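PDB 2B9S: topoisomerase I-like protein from Leishmania donovani, which probably relaxes supercoiled DNA by transiently nicking and resealing one strand, as the large subunit of a heterodimeric type IB topoisomerase. Local coordinates for residues D183-I188 with W203-H208; W214-R219 with K227-A232. All coordinates share one frame; numbering follows the deposited sequence.

Interaction 1: D183-I188 with W203-H208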
ATOM      1  N   ASP D 183      23.953   2.520  -1.697  1.00 30.66           N
ATOM      2  CA  ASP D 183      22.635   3.099  -1.979  1.00 30.31           C
ATOM      3  C   ASP D 183      21.842   3.361  -0.694  1.00 29.80           C
ATOM      4  O   ASP D 183      20.906   4.167  -0.688  1.00 31.69           O
ATOM      5  CB  ASP D 183      21.841   2.148  -2.901  1.00 32.00           C
ATOM      6  CG  ASP D 183      22.516   1.928  -4.254  1.00 31.55           C
ATOM      7  OD1 ASP D 183      23.019   2.910  -4.824  1.00 33.26           O
ATOM      8  OD2 ASP D 183      22.545   0.782  -4.757  1.00 30.33           O
ATOM      9  N   ILE D 184      22.238   2.681   0.387  1.00 29.42           N
ATOM     10  CA  ILE D 184      21.470   2.609   1.641  1.00 27.75           C
ATOM     11  C   ILE D 184      21.974   3.566   2.721  1.00 26.77           C
ATOM     12  O   ILE D 184      23.165   3.589   3.062  1.00 26.00           O
ATOM     13  CB  ILE D 184      21.413   1.156   2.175  1.00 27.63           C
ATOM     14  CG1 ILE D 184      20.696   0.268   1.152  1.00 27.35           C
ATOM     15  CG2 ILE D 184      20.696   1.070   3.540  1.00 25.85           C
ATOM     16  CD1 ILE D 184      20.974  -1.212   1.293  1.00 28.02           C
ATOM     17  N   THR D 185      21.042   4.376   3.222  1.00 26.79           N
ATOM     18  CA  THR D 185      21.276   5.280   4.352  1.00 24.48           C
ATOM     19  C   THR D 185      20.770   4.563   5.601  1.00 24.94           C
ATOM     20  O   THR D 185      19.637   4.070   5.641  1.00 22.77           O
ATOM     21  CB  THR D 185      20.557   6.648   4.152  1.00 23.62           C
ATOM     22  OG1 THR D 185      21.054   7.274   2.961  1.00 23.03           O
ATOM     23  CG2 THR D 185      20.794   7.598   5.327  1.00 21.89           C
ATOM     24  N   ILE D 186      21.636   4.486   6.602  1.00 26.01           N
ATOM     25  CA  ILE D 186      21.306   3.882   7.892  1.00 25.73           C
ATOM     26  C   ILE D 186      20.871   4.978   8.865  1.00 25.64           C
ATOM     27  O   ILE D 186      21.530   6.013   8.999  1.00 25.32           O
ATOM     28  CB  ILE D 186      22.512   3.065   8.435  1.00 25.02           C
ATOM     29  CG1 ILE D 186      22.777   1.833   7.547  1.00 24.52           C
ATOM     30  CG2 ILE D 186      22.309   2.689   9.896  1.00 28.66           C
ATOM     31  CD1 ILE D 186      21.870   0.611   7.776  1.00 24.05           C
ATOM     32  N   ASN D 187      19.719   4.768   9.499  1.00 26.30           N
ATOM     33  CA  ASN D 187      19.267   5.644  10.579  1.00 24.53           C
ATOM     34  C   ASN D 187      19.308   4.864  11.883  1.00 26.12           C
ATOM     35  O   ASN D 187      18.634   3.838  12.021  1.00 24.90           O
ATOM     36  CB  ASN D 187      17.854   6.178  10.344  1.00 23.19           C
ATOM     37  CG  ASN D 187      17.494   7.304  11.295  1.00 20.41           C
ATOM     38  OD1 ASN D 187      18.175   8.310  11.343  1.00 17.95           O
ATOM     39  ND2 ASN D 187      16.416   7.140  12.040  1.00 19.18           N
ATOM     40  N   ILE D 188      20.106   5.369  12.825  1.00 26.97           N
ATOM     41  CA  ILE D 188      20.400   4.680  14.086  1.00 28.21           C
ATOM     42  C   ILE D 188      20.741   5.688  15.214  1.00 29.07           C
ATOM     43  O   ILE D 188      20.967   6.871  14.937  1.00 28.70           O
ATOM     44  CB  ILE D 188      21.545   3.651  13.849  1.00 27.19           C
ATOM     45  CG1 ILE D 188      21.492   2.512  14.874  1.00 27.00           C
ATOM     46  CG2 ILE D 188      22.900   4.353  13.661  1.00 25.63           C
ATOM     47  CD1 ILE D 188      22.324   1.332  14.522  1.00 24.16           C
ATOM     48  N   TRP D 203      28.187   2.149   3.517  1.00 36.24           N
ATOM     49  CA  TRP D 203      26.847   2.727   3.470  1.00 34.07           C
ATOM     50  C   TRP D 203      26.876   4.067   2.728  1.00 34.86           C
ATOM     51  O   TRP D 203      27.943   4.668   2.576  1.00 35.02           O
ATOM     52  CB  TRP D 203      26.306   2.933   4.894  1.00 32.15           C
ATOM     53  CG  TRP D 203      26.192   1.679   5.729  1.00 31.35           C
ATOM     54  CD1 TRP D 203      26.783   1.445   6.939  1.00 30.82           C
ATOM     55  CD2 TRP D 203      25.432   0.494   5.423  1.00 31.07           C
ATOM     56  NE1 TRP D 203      26.436   0.198   7.408  1.00 30.08           N
ATOM     57  CE2 TRP D 203      25.617  -0.409   6.494  1.00 30.26           C
ATOM     58  CE3 TRP D 203      24.606   0.115   4.351  1.00 30.10           C
ATOM     59  CZ2 TRP D 203      25.008  -1.668   6.527  1.00 31.42           C
ATOM     60  CZ3 TRP D 203      24.017  -1.130   4.375  1.00 30.69           C
ATOM     61  CH2 TRP D 203      24.212  -2.010   5.468  1.00 31.23           C
ATOM     62  N   ALA D 204      25.713   4.535   2.254  1.00 34.75           N
ATOM     63  CA  ALA D 204      25.611   5.877   1.651  1.00 33.55           C
ATOM     64  C   ALA D 204      25.949   6.929   2.702  1.00 32.58           C
ATOM     65  O   ALA D 204      26.659   7.893   2.431  1.00 30.78           O
ATOM     66  CB  ALA D 204      24.200   6.132   1.112  1.00 32.58           C
ATOM     67  N   ALA D 205      25.431   6.700   3.905  1.00 30.99           N
ATOM     68  CA  ALA D 205      25.448   7.656   4.991  1.00 31.11           C
ATOM     69  C   ALA D 205      24.929   6.949   6.236  1.00 30.50           C
ATOM     70  O   ALA D 205      24.186   5.967   6.137  1.00 28.18           O
ATOM     71  CB  ALA D 205      24.573   8.892   4.652  1.00 30.96           C
ATOM     72  N   VAL D 206      25.359   7.432   7.403  1.00 31.37           N
ATOM     73  CA  VAL D 206      24.843   6.970   8.695  1.00 30.40           C
ATOM     74  C   VAL D 206      24.382   8.245   9.384  1.00 31.24           C
ATOM     75  O   VAL D 206      25.123   9.212   9.482  1.00 33.36           O
ATOM     76  CB  VAL D 206      25.914   6.195   9.530  1.00 30.60           C
ATOM     77  CG1 VAL D 206      25.364   5.748  10.869  1.00 30.50           C
ATOM     78  CG2 VAL D 206      26.436   4.978   8.765  1.00 30.46           C
ATOM     79  N   GLN D 207      23.120   8.272   9.775  1.00 31.44           N
ATOM     80  CA  GLN D 207      22.539   9.433  10.424  1.00 28.48           C
ATOM     81  C   GLN D 207      21.844   8.983  11.714  1.00 28.75           C
ATOM     82  O   GLN D 207      21.721   7.771  11.999  1.00 26.74           O
ATOM     83  CB  GLN D 207      21.561  10.150   9.483  1.00 28.21           C
ATOM     84  CG  GLN D 207      20.378   9.267   9.020  1.00 26.48           C
ATOM     85  CD  GLN D 207      19.340  10.037   8.254  1.00 25.13           C
ATOM     86  OE1 GLN D 207      19.635  10.594   7.198  1.00 24.32           O
ATOM     87  NE2 GLN D 207      18.111  10.074   8.777  1.00 23.59           N
ATOM     88  N   HIS D 208      21.405   9.974  12.483  1.00 28.49           N
ATOM     89  CA  HIS D 208      20.883   9.766  13.822  1.00 27.82           C
ATOM     90  C   HIS D 208      19.700  10.676  14.006  1.00 28.78           C
ATOM     91  O   HIS D 208      19.709  11.538  14.900  1.00 28.90           O
ATOM     92  CB  HIS D 208      21.974  10.083  14.879  1.00 26.96           C
ATOM     93  CG  HIS D 208      23.302   9.467  14.569  1.00 24.83           C
ATOM     94  ND1 HIS D 208      23.510   8.105  14.604  1.00 23.67           N
ATOM     95  CD2 HIS D 208      24.468  10.018  14.150  1.00 24.36           C
ATOM     96  CE1 HIS D 208      24.757   7.843  14.243  1.00 23.46           C
ATOM     97  NE2 HIS D 208      25.361   8.986  13.974  1.00 24.41           N
TER

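Interaction 2: W214-R219 with K227-A232. With nucleotides of chain A; nucleotides of chain C.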
ATOM      1  N   TRP D 214      12.252   5.203  10.672  1.00 25.34           N
ATOM      2  CA  TRP D 214      12.841   4.219   9.774  1.00 23.35           C
ATOM      3  C   TRP D 214      14.277   3.898  10.141  1.00 24.47           C
ATOM      4  O   TRP D 214      14.979   4.755  10.705  1.00 24.92           O
ATOM      5  CB  TRP D 214      12.738   4.666   8.308  1.00 21.04           C
ATOM      6  CG  TRP D 214      13.276   6.032   7.939  1.00 19.53           C
ATOM      7  CD1 TRP D 214      12.552   7.196   7.823  1.00 18.44           C
ATOM      8  CD2 TRP D 214      14.625   6.361   7.520  1.00 18.07           C
ATOM      9  NE1 TRP D 214      13.378   8.220   7.405  1.00 17.67           N
ATOM     10  CE2 TRP D 214      14.642   7.730   7.204  1.00 16.80           C
ATOM     11  CE3 TRP D 214      15.809   5.629   7.396  1.00 17.30           C
ATOM     12  CZ2 TRP D 214      15.799   8.384   6.785  1.00 20.46           C
ATOM     13  CZ3 TRP D 214      16.951   6.272   6.974  1.00 18.60           C
ATOM     14  CH2 TRP D 214      16.942   7.633   6.664  1.00 19.53           C
ATOM     15  N   LEU D 215      14.706   2.669   9.826  1.00 22.41           N
ATOM     16  CA  LEU D 215      16.043   2.196  10.197  1.00 23.08           C
ATOM     17  C   LEU D 215      17.007   2.252   9.018  1.00 23.66           C
ATOM     18  O   LEU D 215      18.239   2.304   9.191  1.00 25.58           O
ATOM     19  CB  LEU D 215      15.999   0.755  10.746  1.00 22.26           C
ATOM     20  CG  LEU D 215      14.877   0.349  11.702  1.00 23.93           C
ATOM     21  CD1 LEU D 215      15.036  -1.106  12.239  1.00 23.19           C
ATOM     22  CD2 LEU D 215      14.712   1.337  12.838  1.00 23.22           C
ATOM     23  N   ALA D 216      16.452   2.213   7.813  1.00 23.07           N
ATOM     24  CA  ALA D 216      17.244   2.292   6.596  1.00 22.65           C
ATOM     25  C   ALA D 216      16.382   2.792   5.430  1.00 23.34           C
ATOM     26  O   ALA D 216      15.150   2.671   5.463  1.00 22.26           O
ATOM     27  CB  ALA D 216      17.901   0.920   6.283  1.00 20.54           C
ATOM     28  N   MET D 217      17.041   3.354   4.411  1.00 24.07           N
ATOM     29  CA  MET D 217      16.375   3.973   3.259  1.00 23.48           C
ATOM     30  C   MET D 217      17.263   3.802   2.039  1.00 23.14           C
ATOM     31  O   MET D 217      18.486   3.877   2.138  1.00 23.69           O
ATOM     32  CB  MET D 217      16.113   5.468   3.526  1.00 23.59           C
ATOM     33  CG  MET D 217      15.417   6.268   2.404  1.00 25.48           C
ATOM     34  SD  MET D 217      16.478   6.888   1.046  1.00 30.20           S
ATOM     35  CE  MET D 217      17.408   8.182   1.861  1.00 29.69           C
ATOM     36  N   TRP D 218      16.646   3.538   0.891  1.00 23.91           N
ATOM     37  CA  TRP D 218      17.345   3.640  -0.384  1.00 23.18           C
ATOM     38  C   TRP D 218      16.411   4.237  -1.425  1.00 24.16           C
ATOM     39  O   TRP D 218      15.199   4.332  -1.234  1.00 22.94           O
ATOM     40  CB  TRP D 218      17.943   2.312  -0.841  1.00 21.99           C
ATOM     41  CG  TRP D 218      16.941   1.334  -1.306  1.00 22.73           C
ATOM     42  CD1 TRP D 218      16.490   1.170  -2.586  1.00 21.44           C
ATOM     43  CD2 TRP D 218      16.242   0.373  -0.502  1.00 23.49           C
ATOM     44  NE1 TRP D 218      15.547   0.177  -2.630  1.00 21.66           N
ATOM     45  CE2 TRP D 218      15.367  -0.330  -1.367  1.00 22.75           C
ATOM     46  CE3 TRP D 218      16.263   0.042   0.869  1.00 24.83           C
ATOM     47  CZ2 TRP D 218      14.524  -1.362  -0.916  1.00 22.34           C
ATOM     48  CZ3 TRP D 218      15.411  -0.988   1.322  1.00 24.33           C
ATOM     49  CH2 TRP D 218      14.549  -1.670   0.418  1.00 23.14           C
ATOM     50  N   ARG D 219      16.991   4.677  -2.520  1.00 28.15           N
ATOM     51  CA  ARG D 219      16.204   5.250  -3.589  1.00 32.19           C
ATOM     52  C   ARG D 219      16.077   4.204  -4.706  1.00 29.89           C
ATOM     53  O   ARG D 219      17.076   3.694  -5.220  1.00 27.42           O
ATOM     54  CB  ARG D 219      16.867   6.547  -4.039  1.00 37.27           C
ATOM     55  CG  ARG D 219      16.054   7.378  -4.992  1.00 45.79           C
ATOM     56  CD  ARG D 219      16.687   8.747  -5.172  1.00 50.68           C
ATOM     57  NE  ARG D 219      16.626   9.545  -3.940  1.00 53.61           N
ATOM     58  CZ  ARG D 219      15.597  10.321  -3.613  1.00 54.82           C
ATOM     59  NH1 ARG D 219      14.533  10.391  -4.425  1.00 55.17           N
ATOM     60  NH2 ARG D 219      15.624  11.021  -2.480  1.00 54.19           N
ATOM     61  N   LYS D 227      12.409   4.044  -0.482  1.00 26.00           N
ATOM     62  CA  LYS D 227      12.014   2.808   0.212  1.00 24.01           C
ATOM     63  C   LYS D 227      12.613   2.769   1.636  1.00 24.14           C
ATOM     64  O   LYS D 227      13.756   3.168   1.862  1.00 22.41           O
ATOM     65  CB  LYS D 227      12.496   1.577  -0.573  1.00 24.69           C
ATOM     66  CG  LYS D 227      11.971   1.411  -2.015  1.00 24.18           C
ATOM     67  CD  LYS D 227      10.458   1.166  -2.036  1.00 24.55           C
ATOM     68  CE  LYS D 227       9.933   0.861  -3.436  1.00 25.03           C
ATOM     69  NZ  LYS D 227      10.391  -0.467  -3.948  1.00 24.07           N
ATOM     70  N   TYR D 228      11.843   2.273   2.593  1.00 24.75           N
ATOM     71  CA  TYR D 228      12.260   2.307   3.993  1.00 24.58           C
ATOM     72  C   TYR D 228      12.086   0.983   4.658  1.00 25.62           C
ATOM     73  O   TYR D 228      11.082   0.300   4.448  1.00 25.83           O
ATOM     74  CB  TYR D 228      11.426   3.286   4.800  1.00 22.26           C
ATOM     75  CG  TYR D 228      11.449   4.683   4.289  1.00 22.63           C
ATOM     76  CD1 TYR D 228      12.426   5.574   4.712  1.00 20.24           C
ATOM     77  CD2 TYR D 228      10.456   5.141   3.405  1.00 21.66           C
ATOM     78  CE1 TYR D 228      12.448   6.840   4.259  1.00 20.43           C
ATOM     79  CE2 TYR D 228      10.492   6.420   2.936  1.00 20.20           C
ATOM     80  CZ  TYR D 228      11.482   7.262   3.373  1.00 19.73           C
ATOM     81  OH  TYR D 228      11.502   8.558   2.934  1.00 21.41           O
ATOM     82  N   VAL D 229      13.077   0.635   5.468  1.00 27.22           N
ATOM     83  CA  VAL D 229      12.936  -0.423   6.450  1.00 27.40           C
ATOM     84  C   VAL D 229      12.298   0.182   7.701  1.00 27.71           C
ATOM     85  O   VAL D 229      12.824   1.122   8.298  1.00 29.30           O
ATOM     86  CB  VAL D 229      14.288  -1.049   6.792  1.00 25.94           C
ATOM     87  CG1 VAL D 229      14.109  -2.153   7.815  1.00 24.96           C
ATOM     88  CG2 VAL D 229      14.961  -1.578   5.537  1.00 23.65           C
ATOM     89  N   MET D 230      11.142  -0.347   8.071  1.00 30.53           N
ATOM     90  CA  MET D 230      10.392   0.150   9.230  1.00 32.61           C
ATOM     91  C   MET D 230       9.982  -1.003  10.172  1.00 32.02           C
ATOM     92  O   MET D 230      10.170  -2.183   9.840  1.00 32.02           O
ATOM     93  CB  MET D 230       9.190   0.996   8.746  1.00 33.62           C
ATOM     94  CG  MET D 230       9.618   2.404   8.204  1.00 33.32           C
ATOM     95  SD  MET D 230       8.241   3.498   7.880  1.00 37.49           S
ATOM     96  CE  MET D 230       8.948   4.982   7.107  1.00 34.09           C
ATOM     97  N   LEU D 231       9.421  -0.667  11.339  1.00 32.41           N
ATOM     98  CA  LEU D 231       9.020  -1.693  12.332  1.00 31.05           C
ATOM     99  C   LEU D 231       7.771  -2.466  11.924  1.00 28.76           C
ATOM    100  O   LEU D 231       7.019  -2.014  11.077  1.00 27.93           O
ATOM    101  CB  LEU D 231       8.869  -1.100  13.750  1.00 31.70           C
ATOM    102  CG  LEU D 231      10.079  -0.413  14.410  1.00 32.39           C
ATOM    103  CD1 LEU D 231       9.894  -0.309  15.909  1.00 33.39           C
ATOM    104  CD2 LEU D 231      11.378  -1.115  14.118  1.00 32.34           C
ATOM    105  N   ALA D 232       7.598  -3.653  12.498  1.00 27.10           N
ATOM    106  CA  ALA D 232       6.433  -4.491  12.259  1.00 27.90           C
ATOM    107  C   ALA D 232       5.197  -3.865  12.906  1.00 28.03           C
ATOM    108  O   ALA D 232       5.323  -3.083  13.839  1.00 28.77           O
ATOM    109  CB  ALA D 232       6.675  -5.897  12.800  1.00 27.40           C
TER
ATOM    110  P    DA A   7      12.786  11.188   5.298  1.00 25.09           P
ATOM    111  OP1  DA A   7      13.562  11.679   6.460  1.00 28.71           O
ATOM    112  OP2  DA A   7      13.309  10.137   4.401  1.00 25.08           O
ATOM    113  O5'  DA A   7      11.390  10.692   5.848  1.00 24.86           O
ATOM    114  C5'  DA A   7      10.548  11.572   6.546  1.00 23.51           C
ATOM    115  C4'  DA A   7       9.222  10.895   6.825  1.00 23.37           C
ATOM    116  O4'  DA A   7       8.384  11.054   5.657  1.00 21.46           O
ATOM    117  C3'  DA A   7       9.228   9.391   7.128  1.00 22.38           C
ATOM    118  O3'  DA A   7       8.133   9.156   7.989  1.00 26.72           O
ATOM    119  C2'  DA A   7       8.832   8.772   5.816  1.00 20.86           C
ATOM    120  C1'  DA A   7       7.788   9.810   5.386  1.00 19.48           C
ATOM    121  N9   DA A   7       7.436   9.719   3.965  1.00 19.68           N
ATOM    122  C8   DA A   7       8.303   9.437   2.956  1.00 18.06           C
ATOM    123  N7   DA A   7       7.727   9.402   1.795  1.00 18.41           N
ATOM    124  C5   DA A   7       6.407   9.653   2.043  1.00 15.33           C
ATOM    125  C6   DA A   7       5.307   9.742   1.187  1.00 16.01           C
ATOM    126  N6   DA A   7       5.404   9.557  -0.139  1.00 16.84           N
ATOM    127  N1   DA A   7       4.115  10.005   1.749  1.00 15.82           N
ATOM    128  C2   DA A   7       4.052  10.204   3.072  1.00 16.54           C
ATOM    129  N3   DA A   7       5.029  10.126   3.975  1.00 16.07           N
ATOM    130  C4   DA A   7       6.196   9.850   3.387  1.00 17.40           C
ATOM    131  P    DC A   8       8.228   8.784   9.532  1.00 25.69           P
ATOM    132  OP1  DC A   8       8.202  10.014  10.298  1.00 26.89           O
ATOM    133  OP2  DC A   8       9.362   7.839   9.751  1.00 25.14           O
ATOM    134  O5'  DC A   8       6.977   7.791   9.656  1.00 28.02           O
ATOM    135  C5'  DC A   8       5.650   8.132   9.751  1.00 29.40           C
ATOM    136  C4'  DC A   8       4.793   7.670   8.558  1.00 26.90           C
ATOM    137  O4'  DC A   8       5.401   7.827   7.261  1.00 23.57           O
ATOM    138  C3'  DC A   8       4.233   6.265   8.471  1.00 26.49           C
ATOM    139  O3'  DC A   8       3.278   6.061   9.526  1.00 28.34           O
ATOM    140  C2'  DC A   8       3.522   6.407   7.122  1.00 23.61           C
ATOM    141  C1'  DC A   8       4.342   7.475   6.390  1.00 21.56           C
ATOM    142  N1   DC A   8       4.851   6.978   5.065  1.00 20.32           N
ATOM    143  C2   DC A   8       3.969   7.011   3.971  1.00 18.57           C
ATOM    144  O2   DC A   8       2.825   7.459   4.128  1.00 19.12           O
ATOM    145  N3   DC A   8       4.395   6.556   2.766  1.00 17.00           N
ATOM    146  C4   DC A   8       5.639   6.075   2.628  1.00 18.89           C
ATOM    147  N4   DC A   8       5.985   5.654   1.405  1.00 19.19           N
ATOM    148  C5   DC A   8       6.564   6.013   3.735  1.00 19.13           C
ATOM    149  C6   DC A   8       6.124   6.466   4.932  1.00 18.71           C
TER
ATOM    150  P    DA C  13       7.942  -2.520  -6.233  1.00 23.26           P
ATOM    151  OP1  DA C  13       8.634  -3.582  -6.984  1.00 26.12           O
ATOM    152  OP2  DA C  13       8.657  -1.308  -5.879  1.00 25.38           O
ATOM    153  O5'  DA C  13       6.613  -2.083  -7.029  1.00 25.34           O
ATOM    154  C5'  DA C  13       5.586  -3.023  -7.357  1.00 23.03           C
ATOM    155  C4'  DA C  13       4.240  -2.374  -7.110  1.00 22.17           C
ATOM    156  O4'  DA C  13       3.892  -2.401  -5.705  1.00 21.89           O
ATOM    157  C3'  DA C  13       4.150  -0.906  -7.515  1.00 21.60           C
ATOM    158  O3'  DA C  13       2.978  -0.829  -8.271  1.00 19.45           O
ATOM    159  C2'  DA C  13       4.145  -0.119  -6.176  1.00 19.16           C
ATOM    160  C1'  DA C  13       3.444  -1.121  -5.264  1.00 19.54           C
ATOM    161  N9   DA C  13       3.806  -1.001  -3.851  1.00 19.23           N
ATOM    162  C8   DA C  13       5.088  -1.093  -3.362  1.00 17.09           C
ATOM    163  N7   DA C  13       5.163  -0.938  -2.070  1.00 17.82           N
ATOM    164  C5   DA C  13       3.832  -0.772  -1.679  1.00 18.10           C
ATOM    165  C6   DA C  13       3.238  -0.557  -0.406  1.00 17.85           C
ATOM    166  N6   DA C  13       3.938  -0.534   0.730  1.00 18.24           N
ATOM    167  N1   DA C  13       1.903  -0.392  -0.344  1.00 17.59           N
ATOM    168  C2   DA C  13       1.184  -0.449  -1.496  1.00 18.03           C
ATOM    169  N3   DA C  13       1.632  -0.636  -2.745  1.00 18.91           N
ATOM    170  C4   DA C  13       2.977  -0.790  -2.772  1.00 17.30           C
TER

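Interaction 1: D183-I188 with W203-H208
Ile-186 and Val-206 pair in parallel at the edge of a mixed four-stranded sheet, where strand 205-207 is one of the two outermost strands within this chain and lies beside 185-187. Ile-186 makes both bonds of the pair: its N reaches Ala-205 O at 3.0 Å and its O receives Gln-207 N at 2.9 Å. The ladder goes on with Ile-188 N to Gln-207 O at 3.0 Å, and Ala-204 N bonds to Ile-184 O at the other end of the contact. On the face of Ile-186, its CG1 sits over the Trp-203 indole, 3.7 Å from the five-membered ring centroid, a CH-pi contact. Ile-184 packs its CB beside CE3 of the same ring, and Pro-195 O accepts the indole NE1. The other face carries an amide pair. Gln-207 starts with CG between its backbone N and carbonyl carbon (chi1 60°) and then extends, bringing NE2 to 3.1 Å from Asn-187 OD1. The donor stands above the Asn-187 carbonyl plane, and the two amides are turned 81° apart. Asp-209 N is a second donor to this OD1, while Asn-187 ND2 bonds to Trp-214 O, so the asparagine amide is held at both ends. His-208 ND1 bonds at 2.8 Å to Ile-188 O, which lies at the ring edge. A crossover without helix or strand joins these parallel neighbours within the topoisomerase I DNA-binding fragment.

Interaction 2: W214-R219 with K227-A232
Met-217 and Tyr-228 face each other as a non-hydrogen-bonded pair of an antiparallel beta hairpin, strands 216-219 and 226-229; the axes of segments 216-219 and 227-229 approach to 4.7 Å. Next to them Trp-218 and Lys-227 are a hydrogen-bonded pair: Lys-227 N meets Trp-218 O at 2.9 Å in a nearly straight bond, and Lys-227 O takes Trp-218 N in return. Beyond Tyr-228 the bonds continue from Val-229 N to Ala-216 O and, at 2.9 Å, from Leu-215 N to Val-229 O. On the face of Trp-218, a chi1 of 72° turns the indole in over the backbone, across the hairpin to Lys-227. The lysine CB lies over it, 3.7 Å from the centroid of the six-membered ring. Val-229 CG2 approaches the edge of that indole and packs on Ala-216 CB at 3.9 Å. Farther along, Leu-215 CD1 meets Leu-231 CD2. On the opposite face Trp-214 and Tyr-228 meet obliquely, their planes 49° apart: Tyr-228 CD1 stands over the indole and comes within 3.4 Å of its CG. Met-217 runs alongside the tyrosine, with CG against CE1. This side approaches DNA: Trp-214 turns an edge to the backbone of chain A. Met-230 CE touches the base of DC8. Lys-227 bends away from the hairpin so that NZ, also in a salt bridge with Glu-158, reaches OP2 of DA13 of chain C at 2.7 Å. Tyr-228 OH donates to OP2 of DA7 of chain A at 2.8 Å.

In the fold
Interactions 1 and 2 are two joins of one sheet, their centres 10 Å apart, and strand 185-187 links them by running antiparallel to 216-219. Probable hydrogen bonds bridge that seam, Thr-185 N to Met-217 O at 2.8 Å and Asn-187 N to Leu-215 O at 2.9 Å. Gln-207 NE2 also packs on Trp-214 CH2, 3.4 Å away, connecting the outer strand of interaction 1 with the aromatic group of interaction 2. Only interaction 2 touches DNA directly; interaction 1 comes, at its nearest atom, about 5 Å from the bound nucleic acid. Neither supplies Arg-290, Lys-328, Arg-386 or His-429, which line the vanadate site; interaction 2 grips DNA phosphates instead.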